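Local atomic coordinates of hypothetical protein Atu0492 (Agrobacterium tumefaciens, PDB entry 2GMY), a protein that is of unknown function but belongs to the AhpD-like carboxymuconolactone decarboxylase family and probably acts in antioxidant defence. Residues I5-A10 with F140-P145; E31-H36 with E66-L71; K39-I44 with A87-V92. All coordinates share one frame; numbering follows the deposited sequence.

Contact 1: I5-A10 with F140-P145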
# COMPACT_ATOMS: atom_id res chain seq x y z
N ILE A 5 -19.78 21.56 3.77
CA ILE A 5 -19.82 22.74 4.62
C ILE A 5 -19.24 23.94 3.87
O ILE A 5 -18.22 23.81 3.18
CB ILE A 5 -19.00 22.54 5.94
CG1 ILE A 5 -19.57 21.39 6.78
CG2 ILE A 5 -19.00 23.82 6.79
CD1 ILE A 5 -18.65 20.95 7.92
N ASN A 6 -19.92 25.08 3.98
CA ASN A 6 -19.35 26.36 3.58
C ASN A 6 -18.45 26.81 4.72
O ASN A 6 -18.91 27.44 5.68
CB ASN A 6 -20.45 27.39 3.31
CG ASN A 6 -19.90 28.69 2.74
OD1 ASN A 6 -18.79 29.12 3.06
ND2 ASN A 6 -20.70 29.34 1.89
N TYR A 7 -17.18 26.45 4.63
CA TYR A 7 -16.28 26.59 5.77
C TYR A 7 -15.93 28.04 6.08
O TYR A 7 -15.72 28.39 7.24
CB TYR A 7 -15.03 25.71 5.60
CG TYR A 7 -14.26 25.95 4.34
CD1 TYR A 7 -13.26 26.92 4.29
CD2 TYR A 7 -14.51 25.19 3.19
CE1 TYR A 7 -12.53 27.14 3.13
CE2 TYR A 7 -13.78 25.41 2.02
CZ TYR A 7 -12.79 26.39 2.00
OH TYR A 7 -12.06 26.62 0.86
N ALA A 8 -15.90 28.88 5.05
CA ALA A 8 -15.65 30.31 5.22
C ALA A 8 -16.77 30.97 6.04
O ALA A 8 -16.52 31.89 6.82
CB ALA A 8 -15.51 31.00 3.87
N LYS A 9 -18.00 30.46 5.87
CA LYS A 9 -19.17 30.96 6.59
C LYS A 9 -19.30 30.34 7.97
O LYS A 9 -19.60 31.04 8.94
CB LYS A 9 -20.46 30.70 5.79
CG LYS A 9 -20.63 31.57 4.55
CD LYS A 9 -21.34 32.88 4.86
CE LYS A 9 -20.91 33.99 3.90
NZ LYS A 9 -21.19 33.66 2.47
N ALA A 10 -19.06 29.02 8.05
CA ALA A 10 -19.16 28.28 9.31
C ALA A 10 -18.15 28.72 10.37
O ALA A 10 -18.49 28.81 11.55
CB ALA A 10 -19.05 26.77 9.05
N PHE A 140 -14.39 18.90 2.85
CA PHE A 140 -15.71 19.55 2.80
C PHE A 140 -16.35 19.49 1.41
O PHE A 140 -17.35 20.17 1.15
CB PHE A 140 -15.61 20.99 3.32
CG PHE A 140 -15.12 21.08 4.75
CD1 PHE A 140 -15.44 20.09 5.67
CD2 PHE A 140 -14.33 22.14 5.17
CE1 PHE A 140 -14.97 20.15 6.99
CE2 PHE A 140 -13.87 22.22 6.49
CZ PHE A 140 -14.19 21.22 7.40
N ARG A 141 -15.77 18.67 0.53
CA ARG A 141 -16.27 18.48 -0.82
C ARG A 141 -16.50 19.79 -1.60
O ARG A 141 -17.52 19.94 -2.29
CB ARG A 141 -17.56 17.63 -0.80
CG ARG A 141 -17.38 16.18 -0.29
CD ARG A 141 -16.55 15.34 -1.25
NE ARG A 141 -16.56 13.90 -0.97
CZ ARG A 141 -15.57 13.25 -0.37
NH1 ARG A 141 -14.49 13.90 0.05
NH2 ARG A 141 -15.65 11.93 -0.18
N SER A 142 -15.54 20.71 -1.53
CA SER A 142 -15.60 21.96 -2.28
C SER A 142 -15.70 21.66 -3.78
O SER A 142 -15.02 20.77 -4.27
CB SER A 142 -14.39 22.84 -1.98
OG SER A 142 -14.30 23.08 -0.59
N GLN A 143 -16.56 22.41 -4.48
CA GLN A 143 -16.83 22.19 -5.90
C GLN A 143 -16.23 23.30 -6.77
O GLN A 143 -16.57 24.47 -6.60
CB GLN A 143 -18.36 22.14 -6.13
CG GLN A 143 -19.07 21.03 -5.36
CD GLN A 143 -18.67 19.64 -5.85
OE1 GLN A 143 -18.82 19.31 -7.03
NE2 GLN A 143 -18.16 18.82 -4.93
N HIS A 144 -15.32 22.94 -7.68
CA HIS A 144 -14.70 23.95 -8.56
C HIS A 144 -15.68 24.37 -9.66
O HIS A 144 -16.57 23.60 -10.01
CB HIS A 144 -13.34 23.50 -9.14
CG HIS A 144 -13.42 22.38 -10.14
ND1 HIS A 144 -13.78 22.58 -11.46
CD2 HIS A 144 -13.15 21.06 -10.02
CE1 HIS A 144 -13.74 21.43 -12.11
NE2 HIS A 144 -13.36 20.49 -11.26
N PRO A 145 -15.50 25.60 -10.21
CA PRO A 145 -16.35 26.00 -11.34
C PRO A 145 -16.08 25.19 -12.60
O PRO A 145 -14.96 24.71 -12.81
CB PRO A 145 -15.99 27.48 -11.55
CG PRO A 145 -14.67 27.67 -10.93
CD PRO A 145 -14.55 26.65 -9.81
O HOH W 1 -16.52 23.67 0.60

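Contact 2: E31-H36 with E66-L71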
# COMPACT_ATOMS: atom_id res chain seq x y z
N GLU A 31 10.26 31.85 -5.87
CA GLU A 31 9.87 32.04 -7.26
C GLU A 31 8.46 31.51 -7.49
O GLU A 31 8.11 30.43 -7.01
CB GLU A 31 10.85 31.30 -8.16
CG GLU A 31 11.08 31.96 -9.50
CD GLU A 31 12.17 31.29 -10.30
OE1 GLU A 31 13.32 31.17 -9.79
OE2 GLU A 31 11.88 30.89 -11.44
N HIS A 32 7.64 32.28 -8.21
CA HIS A 32 6.24 31.90 -8.39
C HIS A 32 6.08 30.55 -9.10
O HIS A 32 5.15 29.80 -8.79
CB HIS A 32 5.44 33.02 -9.07
CG HIS A 32 5.32 34.25 -8.23
ND1 HIS A 32 4.75 34.24 -6.98
CD2 HIS A 32 5.71 35.53 -8.46
CE1 HIS A 32 4.79 35.46 -6.47
NE2 HIS A 32 5.37 36.26 -7.35
N ARG A 33 6.98 30.25 -10.03
CA ARG A 33 6.99 28.96 -10.71
C ARG A 33 7.07 27.80 -9.73
O ARG A 33 6.38 26.78 -9.89
CB ARG A 33 8.15 28.89 -11.70
CG ARG A 33 8.17 27.57 -12.44
CD ARG A 33 9.34 27.41 -13.38
NE ARG A 33 10.64 27.49 -12.73
CZ ARG A 33 11.43 28.56 -12.79
NH1 ARG A 33 11.05 29.63 -13.47
NH2 ARG A 33 12.61 28.55 -12.18
N PHE A 34 7.89 27.96 -8.69
CA PHE A 34 8.06 26.91 -7.68
C PHE A 34 6.83 26.80 -6.78
O PHE A 34 6.43 25.69 -6.38
CB PHE A 34 9.33 27.15 -6.84
CG PHE A 34 10.61 27.14 -7.65
CD1 PHE A 34 10.78 26.26 -8.73
CD2 PHE A 34 11.65 28.00 -7.31
CE1 PHE A 34 11.98 26.25 -9.47
CE2 PHE A 34 12.84 27.99 -8.04
CZ PHE A 34 13.00 27.12 -9.12
N ILE A 35 6.22 27.94 -6.47
CA ILE A 35 4.98 27.94 -5.70
C ILE A 35 3.88 27.22 -6.49
O ILE A 35 3.18 26.36 -5.94
CB ILE A 35 4.56 29.37 -5.29
CG1 ILE A 35 5.63 29.98 -4.37
CG2 ILE A 35 3.20 29.34 -4.58
CD1 ILE A 35 5.35 31.44 -3.98
N HIS A 36 3.74 27.55 -7.78
CA HIS A 36 2.78 26.86 -8.64
C HIS A 36 3.01 25.35 -8.68
O HIS A 36 2.07 24.56 -8.56
CB HIS A 36 2.86 27.38 -10.07
CG HIS A 36 2.43 28.80 -10.21
ND1 HIS A 36 1.32 29.30 -9.57
CD2 HIS A 36 2.94 29.82 -10.94
CE1 HIS A 36 1.17 30.57 -9.89
NE2 HIS A 36 2.13 30.91 -10.72
N GLU A 66 1.31 24.23 -21.40
CA GLU A 66 0.31 23.18 -21.15
C GLU A 66 0.98 21.84 -20.85
O GLU A 66 0.43 21.03 -20.10
CB GLU A 66 -0.72 23.07 -22.29
CG GLU A 66 -1.53 24.36 -22.53
CD GLU A 66 -2.28 24.84 -21.30
OE1 GLU A 66 -2.87 24.00 -20.58
OE2 GLU A 66 -2.31 26.06 -21.05
N GLN A 67 2.16 21.60 -21.43
CA GLN A 67 2.90 20.38 -21.18
C GLN A 67 3.37 20.34 -19.72
O GLN A 67 3.21 19.35 -19.02
CB GLN A 67 4.09 20.32 -22.11
CG GLN A 67 4.50 18.94 -22.48
CD GLN A 67 5.51 18.93 -23.62
OE1 GLN A 67 6.39 19.80 -23.70
NE2 GLN A 67 5.39 17.94 -24.49
N TRP A 68 3.95 21.45 -19.27
CA TRP A 68 4.40 21.57 -17.88
C TRP A 68 3.25 21.29 -16.92
O TRP A 68 3.43 20.61 -15.89
CB TRP A 68 4.92 22.99 -17.66
CG TRP A 68 5.63 23.28 -16.37
CD1 TRP A 68 6.97 23.28 -16.16
CD2 TRP A 68 5.03 23.69 -15.13
NE1 TRP A 68 7.25 23.65 -14.86
CE2 TRP A 68 6.07 23.91 -14.21
CE3 TRP A 68 3.70 23.89 -14.71
CZ2 TRP A 68 5.85 24.33 -12.90
CZ3 TRP A 68 3.47 24.31 -13.39
CH2 TRP A 68 4.54 24.52 -12.50
N ILE A 69 2.08 21.82 -17.24
CA ILE A 69 0.86 21.65 -16.43
C ILE A 69 0.34 20.21 -16.49
O ILE A 69 0.12 19.56 -15.45
CB ILE A 69 -0.22 22.64 -16.90
CG1 ILE A 69 0.21 24.08 -16.59
CG2 ILE A 69 -1.58 22.32 -16.27
CD1 ILE A 69 -0.74 25.13 -17.23
N ASN A 70 0.14 19.69 -17.70
CA ASN A 70 -0.46 18.36 -17.87
C ASN A 70 0.40 17.18 -17.47
O ASN A 70 -0.14 16.13 -17.11
CB ASN A 70 -0.94 18.18 -19.29
CG ASN A 70 -2.22 18.91 -19.54
OD1 ASN A 70 -2.24 19.92 -20.23
ND2 ASN A 70 -3.30 18.42 -18.93
N LEU A 71 1.71 17.33 -17.52
CA LEU A 71 2.57 16.21 -17.21
C LEU A 71 2.92 16.11 -15.73
O LEU A 71 3.63 15.22 -15.31
CB LEU A 71 3.83 16.23 -18.06
CG LEU A 71 3.63 15.77 -19.51
CD1 LEU A 71 4.79 16.21 -20.29
CD2 LEU A 71 3.52 14.27 -19.58

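Contact 3: K39-I44 with A87-V92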
# COMPACT_ATOMS: atom_id res chain seq x y z
N LYS A 39 2.05 23.65 -5.36
CA LYS A 39 0.60 23.59 -5.16
C LYS A 39 -0.07 22.60 -6.10
O LYS A 39 -0.94 21.83 -5.68
CB LYS A 39 -0.03 24.97 -5.34
CG LYS A 39 0.28 25.92 -4.19
CD LYS A 39 -0.26 27.30 -4.50
CE LYS A 39 -0.15 28.20 -3.31
NZ LYS A 39 -1.08 29.34 -3.48
N LEU A 40 0.34 22.60 -7.36
CA LEU A 40 -0.29 21.73 -8.35
C LEU A 40 0.06 20.28 -8.06
O LEU A 40 -0.83 19.41 -8.00
CB LEU A 40 0.12 22.13 -9.77
CG LEU A 40 -0.46 21.26 -10.91
CD1 LEU A 40 -1.99 21.19 -10.86
CD2 LEU A 40 0.02 21.82 -12.23
N ARG A 41 1.33 20.00 -7.83
CA ARG A 41 1.74 18.60 -7.61
C ARG A 41 1.12 17.99 -6.35
O ARG A 41 0.56 16.88 -6.41
CB ARG A 41 3.27 18.46 -7.58
CG ARG A 41 3.74 17.02 -7.33
CD ARG A 41 3.27 16.03 -8.40
NE ARG A 41 3.63 14.68 -7.96
CZ ARG A 41 3.17 13.56 -8.50
NH1 ARG A 41 2.33 13.62 -9.54
NH2 ARG A 41 3.56 12.39 -8.00
N ALA A 42 1.16 18.72 -5.23
CA ALA A 42 0.58 18.20 -3.99
C ALA A 42 -0.92 17.97 -4.15
O ALA A 42 -1.46 16.97 -3.67
CB ALA A 42 0.88 19.14 -2.81
N SER A 43 -1.58 18.90 -4.85
CA SER A 43 -3.02 18.76 -5.08
C SER A 43 -3.37 17.52 -5.90
O SER A 43 -4.36 16.84 -5.62
CB SER A 43 -3.57 20.03 -5.74
OG SER A 43 -3.40 21.14 -4.88
N ILE A 44 -2.55 17.21 -6.91
CA ILE A 44 -2.75 16.00 -7.69
C ILE A 44 -2.60 14.77 -6.77
O ILE A 44 -3.46 13.87 -6.77
CB ILE A 44 -1.79 15.93 -8.88
CG1 ILE A 44 -2.16 17.00 -9.91
CG2 ILE A 44 -1.84 14.56 -9.54
CD1 ILE A 44 -1.05 17.29 -10.93
N ALA A 87 14.15 18.10 -8.57
CA ALA A 87 14.59 18.03 -7.18
C ALA A 87 13.43 18.47 -6.28
O ALA A 87 13.12 17.84 -5.28
CB ALA A 87 15.78 18.92 -6.98
N LEU A 88 12.78 19.56 -6.67
CA LEU A 88 11.65 20.07 -5.91
C LEU A 88 10.49 19.07 -5.91
O LEU A 88 9.93 18.77 -4.86
CB LEU A 88 11.21 21.42 -6.48
CG LEU A 88 10.04 22.13 -5.81
CD1 LEU A 88 10.21 22.23 -4.29
CD2 LEU A 88 9.83 23.52 -6.44
N LEU A 89 10.15 18.54 -7.09
CA LEU A 89 9.05 17.56 -7.22
C LEU A 89 9.27 16.33 -6.32
O LEU A 89 8.35 15.85 -5.66
CB LEU A 89 8.88 17.14 -8.68
CG LEU A 89 8.19 18.19 -9.55
CD1 LEU A 89 8.53 18.01 -11.02
CD2 LEU A 89 6.67 18.18 -9.32
N GLY A 90 10.51 15.83 -6.29
CA GLY A 90 10.84 14.69 -5.41
C GLY A 90 10.51 14.98 -3.95
O GLY A 90 10.01 14.11 -3.21
N TRP A 91 10.76 16.22 -3.53
CA TRP A 91 10.51 16.63 -2.15
C TRP A 91 9.03 16.86 -1.92
O TRP A 91 8.48 16.46 -0.87
CB TRP A 91 11.30 17.89 -1.84
CG TRP A 91 11.32 18.30 -0.40
CD1 TRP A 91 10.84 19.47 0.13
CD2 TRP A 91 11.88 17.56 0.70
NE1 TRP A 91 11.07 19.51 1.48
CE2 TRP A 91 11.70 18.36 1.86
CE3 TRP A 91 12.51 16.32 0.83
CZ2 TRP A 91 12.13 17.94 3.14
CZ3 TRP A 91 12.95 15.91 2.10
CH2 TRP A 91 12.76 16.73 3.23
N VAL A 92 8.36 17.51 -2.87
CA VAL A 92 6.91 17.64 -2.77
C VAL A 92 6.25 16.27 -2.58
O VAL A 92 5.41 16.09 -1.69
CB VAL A 92 6.31 18.38 -3.97
CG1 VAL A 92 4.78 18.35 -3.94
CG2 VAL A 92 6.81 19.82 -3.99

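Contact 1: I5-A10 with F140-P145
The backbones of Ile5 and Phe140 run closest here, with their CA atoms 5.5 Å apart, where the chain's N-terminal part meets the end of helix 117-139. A Schellman motif ends that helix: Ser142 N bonds back to Ala137 O and Arg141 N to Val138 O, with Arg141 at positive phi as the C-prime residue. Phe140, just before it, has the largest share of the contact. On one face of its ring sits Ile5 CB, 4.2 Å above the plane and offset toward the rim, while Ile5 CD1 reaches Phe140 CE1 at 3.9 Å. Tyr7 comes in at the ring's edge, its CD2 3.6 Å from Phe140 CD2. The two ring planes are inclined by 35°, so this is an oblique aromatic pair rather than a stack. Tyr7 gets there because its CG stands between the backbone N and the carbonyl carbon (chi1 56°). Ile120, Val121 and Thr124 of the second subunit pack against this apolar cluster, which therefore belongs partly to a subunit interface. Just beyond, Asn6 is the N-cap of helix 7-10, its OD1 accepting from Lys9 N. No direct hydrogen bond joins the two segments, but a water does: it donates to Ile5 O at 3.1 Å and lies 2.6 Å from Ser142 OG. Ser142 OG also lies in the plane of the Tyr7 ring, at its edge, 3.5 Å from Tyr7 CE2.

Contact 2: E31-H36 with E66-L71
Trp68 NE1 and Arg33 NE share one carboxylate oxygen, Glu85 OE2, the indole by a hydrogen bond and the guanidinium by a long, weak ion pair. Glu85 belongs to helix 83-96, so this meeting of helix 66-70 with the start of helix 32-45 also draws in a third helix of the all-helical AhpD-like fold. The two backbones stay well apart, with Arg33 CA 10.6 Å from Trp68 CA, and the indole spans the gap. Trp68 can do so because its CG is anti to the backbone N (chi1 -171°), which sends the six-membered ring toward helix 32-45. There Trp68 CZ2 lies 3.9 Å from the backbone atom Arg33 O. Trp68 CZ2 also meets Arg33 CG at 4.0 Å, so the arginine offers its aliphatic root to the indole. Farther out the arginine bends at chi3, and its guanidinium plane stands 85° from that of the ring, which rules out a stacked cation-pi pair. Other residues hold the indole too: Tyr81 meets it edge-to-face and its OH is hydrogen-bonded to Trp68 O, while Ser59 of helix 49-61 touches the side chain. His36 likewise touches through its root, while its NE2 is hydrogen-bonded to Asp62 OD2. The last carbon contact runs from His36 CB to Trp68 CH2, 4.1 Å.

Contact 3: K39-I44 with A87-V92
Arg41 begins its contact at CB, which lies 3.8 Å from Leu89 CD2 and close to Val92 CG1 as well. The next carbon, CG, is anti to the backbone N (chi1 179°), a setting that carries the chain straight out toward helix 83-96. There Arg41 CG touches both neighbours, Leu89 CD2 at 3.7 Å and Val92 CG1 at 3.8 Å. The chain then bends at chi2, and Arg41 CD keeps only a looser touch, 4.1 Å from Leu89 CD2. Beyond it the chemistry changes: NE forms a salt bridge with Asp93 OD1, one residue past Val92, and NH1 makes weak hydrogen bonds to Met72 O and Ser73 O. The methylenes thus lie against apolar methyls while the charged end is tied to a carboxylate and to the loop ahead of helix 83-96. The frame for all this is a helix pair in the AhpD-like fold: segments 39-44 and 87-92 run roughly the same way, crossing at -37° with axes 10.0 Å apart at their closest. Leu89 crosses Arg41 at about a right angle, and Trp75 lies against both of them. Val92 CG1 also lies 3.9 Å from the backbone atom Ala42 N. On another side of that helix, Ser43 packs on Cys51 and His55 of helix 49-61; Cys51 closes a CXXC sequence like the redox-active one of AhpD. Ala42 also touches Ile130 of helix 117-139, and Ala42 CB is 4.1 Å from Val92 CG1.

Overall arrangement
Contacts 2 and 3 are neighbours, with centres 10 Å apart, and both use helix 32-45: its first turn takes the indole in contact 2, and a later part lies along helix 83-96 in contact 3. They touch directly where Phe34 CB meets Leu88 CD2 at 3.7 Å. Contact 3 is the more central, a buried meeting of aliphatic carbons, whereas contact 2 is partly buried and rests on one long aromatic arm. Contact 1, also buried although far from the chain centre, lies about 24 Å from contact 3 between centres and brings the two chain ends together through two obliquely set rings and a bridging water. All three regions also touch the third subunit.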